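Local structure of origin of replication complex subunit 1B (Arabidopsis thaliana, 5HH7) at residues 151-156 and 176-181. The protein is a subunit of the origin recognition complex that binds replication origins and reads the histone H3 tail through its BAH-PHD cassette. Numbering follows the deposited sequence. Where two conformers were deposited one is given.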
loop_
_atom_site.group_PDB
_atom_site.type_symbol
_atom_site.label_atom_id
_atom_site.label_comp_id
_atom_site.label_asym_id
_atom_site.label_seq_id
_atom_site.Cartn_x
_atom_site.Cartn_y
_atom_site.Cartn_z
ATOM N N ARG A 151 -12.766 -7.938 -11.389
ATOM C CA ARG A 151 -12.926 -6.582 -11.888
ATOM C C ARG A 151 -12.210 -5.673 -10.902
ATOM O O ARG A 151 -12.634 -5.544 -9.753
ATOM C CB ARG A 151 -14.401 -6.194 -11.999
ATOM C CG ARG A 151 -14.619 -4.816 -12.616
ATOM C CD ARG A 151 -16.084 -4.543 -12.909
ATOM N NE ARG A 151 -16.260 -3.325 -13.700
ATOM C CZ ARG A 151 -16.963 -2.268 -13.306
ATOM N NH1 ARG A 151 -17.570 -2.275 -12.128
ATOM N NH2 ARG A 151 -17.068 -1.207 -14.094
ATOM N N ALA A 152 -11.114 -5.069 -11.343
ATOM C CA ALA A 152 -10.306 -4.229 -10.474
ATOM C C ALA A 152 -10.758 -2.779 -10.531
ATOM O O ALA A 152 -11.001 -2.248 -11.609
ATOM C CB ALA A 152 -8.840 -4.333 -10.863
ATOM N N ARG A 153 -10.877 -2.150 -9.365
ATOM C CA ARG A 153 -11.090 -0.710 -9.292
ATOM C C ARG A 153 -9.781 -0.092 -8.826
ATOM O O ARG A 153 -9.374 -0.274 -7.676
ATOM C CB ARG A 153 -12.221 -0.361 -8.324
ATOM C CG ARG A 153 -12.594 1.120 -8.334
ATOM C CD ARG A 153 -13.714 1.446 -7.352
ATOM N NE ARG A 153 -14.012 2.878 -7.337
ATOM C CZ ARG A 153 -14.921 3.448 -6.550
ATOM N NH1 ARG A 153 -15.631 2.707 -5.706
ATOM N NH2 ARG A 153 -15.122 4.759 -6.608
ATOM N N TRP A 154 -9.120 0.629 -9.726
ATOM C CA TRP A 154 -7.745 1.065 -9.497
ATOM C C TRP A 154 -7.598 2.157 -8.446
ATOM O O TRP A 154 -8.362 3.124 -8.422
ATOM C CB TRP A 154 -7.113 1.553 -10.805
ATOM C CG TRP A 154 -7.042 0.515 -11.883
ATOM C CD1 TRP A 154 -7.666 0.551 -13.096
ATOM C CD2 TRP A 154 -6.305 -0.714 -11.848
ATOM N NE1 TRP A 154 -7.362 -0.578 -13.821
ATOM C CE2 TRP A 154 -6.527 -1.370 -13.078
ATOM C CE3 TRP A 154 -5.479 -1.323 -10.899
ATOM C CZ2 TRP A 154 -5.956 -2.606 -13.380
ATOM C CZ3 TRP A 154 -4.913 -2.551 -11.202
ATOM C CH2 TRP A 154 -5.152 -3.177 -12.433
ATOM N N TYR A 155 -6.601 1.999 -7.583
ATOM C CA TYR A 155 -6.127 3.105 -6.773
ATOM C C TYR A 155 -5.148 3.898 -7.628
ATOM O O TYR A 155 -4.672 3.414 -8.664
ATOM C CB TYR A 155 -5.436 2.613 -5.497
ATOM C CG TYR A 155 -6.380 2.077 -4.437
ATOM C CD1 TYR A 155 -7.068 2.943 -3.592
ATOM C CD2 TYR A 155 -6.572 0.710 -4.270
ATOM C CE1 TYR A 155 -7.929 2.467 -2.619
ATOM C CE2 TYR A 155 -7.435 0.221 -3.295
ATOM C CZ TYR A 155 -8.109 1.107 -2.472
ATOM O OH TYR A 155 -8.966 0.642 -1.499
ATOM N N MET A 156 -4.853 5.117 -7.198
ATOM C CA MET A 156 -3.881 5.953 -7.887
ATOM C C MET A 156 -3.094 6.769 -6.867
ATOM O O MET A 156 -3.671 7.334 -5.939
ATOM C CB MET A 156 -4.578 6.876 -8.891
ATOM C CG MET A 156 -3.653 7.887 -9.575
ATOM S SD MET A 156 -4.509 8.922 -10.790
ATOM C CE MET A 156 -4.809 7.736 -12.100
ATOM N N LEU A 176 -8.939 6.387 -4.580
ATOM C CA LEU A 176 -9.668 5.336 -5.281
ATOM C C LEU A 176 -10.336 5.915 -6.524
ATOM O O LEU A 176 -11.245 6.732 -6.425
ATOM C CB LEU A 176 -10.716 4.699 -4.368
ATOM C CG LEU A 176 -11.438 3.490 -4.974
ATOM C CD1 LEU A 176 -10.427 2.458 -5.448
ATOM C CD2 LEU A 176 -12.406 2.875 -3.967
ATOM N N THR A 177 -9.880 5.501 -7.701
ATOM C CA THR A 177 -10.402 6.079 -8.932
ATOM C C THR A 177 -11.720 5.440 -9.336
ATOM O O THR A 177 -12.180 4.478 -8.715
ATOM C CB THR A 177 -9.418 5.908 -10.101
ATOM O OG1 THR A 177 -9.429 4.541 -10.536
ATOM C CG2 THR A 177 -8.015 6.297 -9.678
ATOM N N ASN A 178 -12.322 5.988 -10.387
ATOM C CA ASN A 178 -13.468 5.368 -11.025
ATOM C C ASN A 178 -13.047 4.672 -12.315
ATOM O O ASN A 178 -13.844 4.518 -13.240
ATOM C CB ASN A 178 -14.560 6.405 -11.289
ATOM C CG ASN A 178 -15.119 6.991 -10.006
ATOM O OD1 ASN A 178 -15.269 6.288 -9.004
ATOM N ND2 ASN A 178 -15.424 8.286 -10.026
ATOM N N ASP A 179 -11.780 4.268 -12.366
ATOM C CA ASP A 179 -11.263 3.453 -13.458
ATOM C C ASP A 179 -11.374 1.979 -13.078
ATOM O O ASP A 179 -10.950 1.585 -11.990
ATOM C CB ASP A 179 -9.795 3.789 -13.735
ATOM C CG ASP A 179 -9.619 5.106 -14.472
ATOM O OD1 ASP A 179 -10.606 5.864 -14.602
ATOM O OD2 ASP A 179 -8.483 5.383 -14.917
ATOM N N PHE A 180 -11.936 1.174 -13.974
ATOM C CA PHE A 180 -12.082 -0.263 -13.744
ATOM C C PHE A 180 -11.466 -1.067 -14.885
ATOM O O PHE A 180 -11.388 -0.591 -16.017
ATOM C CB PHE A 180 -13.557 -0.652 -13.630
ATOM C CG PHE A 180 -14.275 -0.034 -12.462
ATOM C CD1 PHE A 180 -14.732 1.274 -12.524
ATOM C CD2 PHE A 180 -14.527 -0.774 -11.321
ATOM C CE1 PHE A 180 -15.406 1.837 -11.459
ATOM C CE2 PHE A 180 -15.204 -0.217 -10.252
ATOM C CZ PHE A 180 -15.646 1.090 -10.322
ATOM N N ALA A 181 -11.052 -2.296 -14.590
ATOM C CA ALA A 181 -10.515 -3.181 -15.619
ATOM C C ALA A 181 -10.676 -4.651 -15.251
ATOM O O ALA A 181 -10.659 -5.014 -14.071
ATOM C CB ALA A 181 -9.050 -2.866 -15.881
#
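Backbone hydrogen bonds pair Ala152 with Ala181, Ala152 N to Ala181 O at 2.8 Å and Ala181 N to Ala152 O at 3.0 Å; Trp154 N continues the antiparallel pattern to Asp179 O. Trp154 O is gripped twice, by Thr177 N and by Thr177 OG1, the hydroxyl lying 2.8 Å from that oxygen. OG1, set between the backbone N and the carbonyl carbon (chi1 74°), can also accept from Asp179 N, an ST turn. This turn accompanies a beta bulge, a two-residue shift of register between Arg153 and Tyr155 where strand 175-184 turns a corner at Asn178 in the BAH domain's mixed sheet, away from the zinc sites. The extended Arg153 side chain reaches the corner: its NE donates to Thr177 O at 2.8 Å, close to the guanidinium plane, while NH2 makes a salt bridge with Glu216 and a weak bond to OD1 of Asn178, whose ND2 is held by Asp218. Phe180 is sandwiched between two arginines. In one of its two conformers the Arg151 guanidinium, also paired with Asp137, stacks flat on one face, planes 6° apart, in an off-centre cation-pi contact; Arg153 CG makes a CH-pi contact with the opposite face, 3.9 Å from the Phe180 ring centroid. Among apolar contacts, Leu176 CD1 sits over a face of Tyr155, and Ala181 CB lies 4.0 Å from Trp154 CZ2.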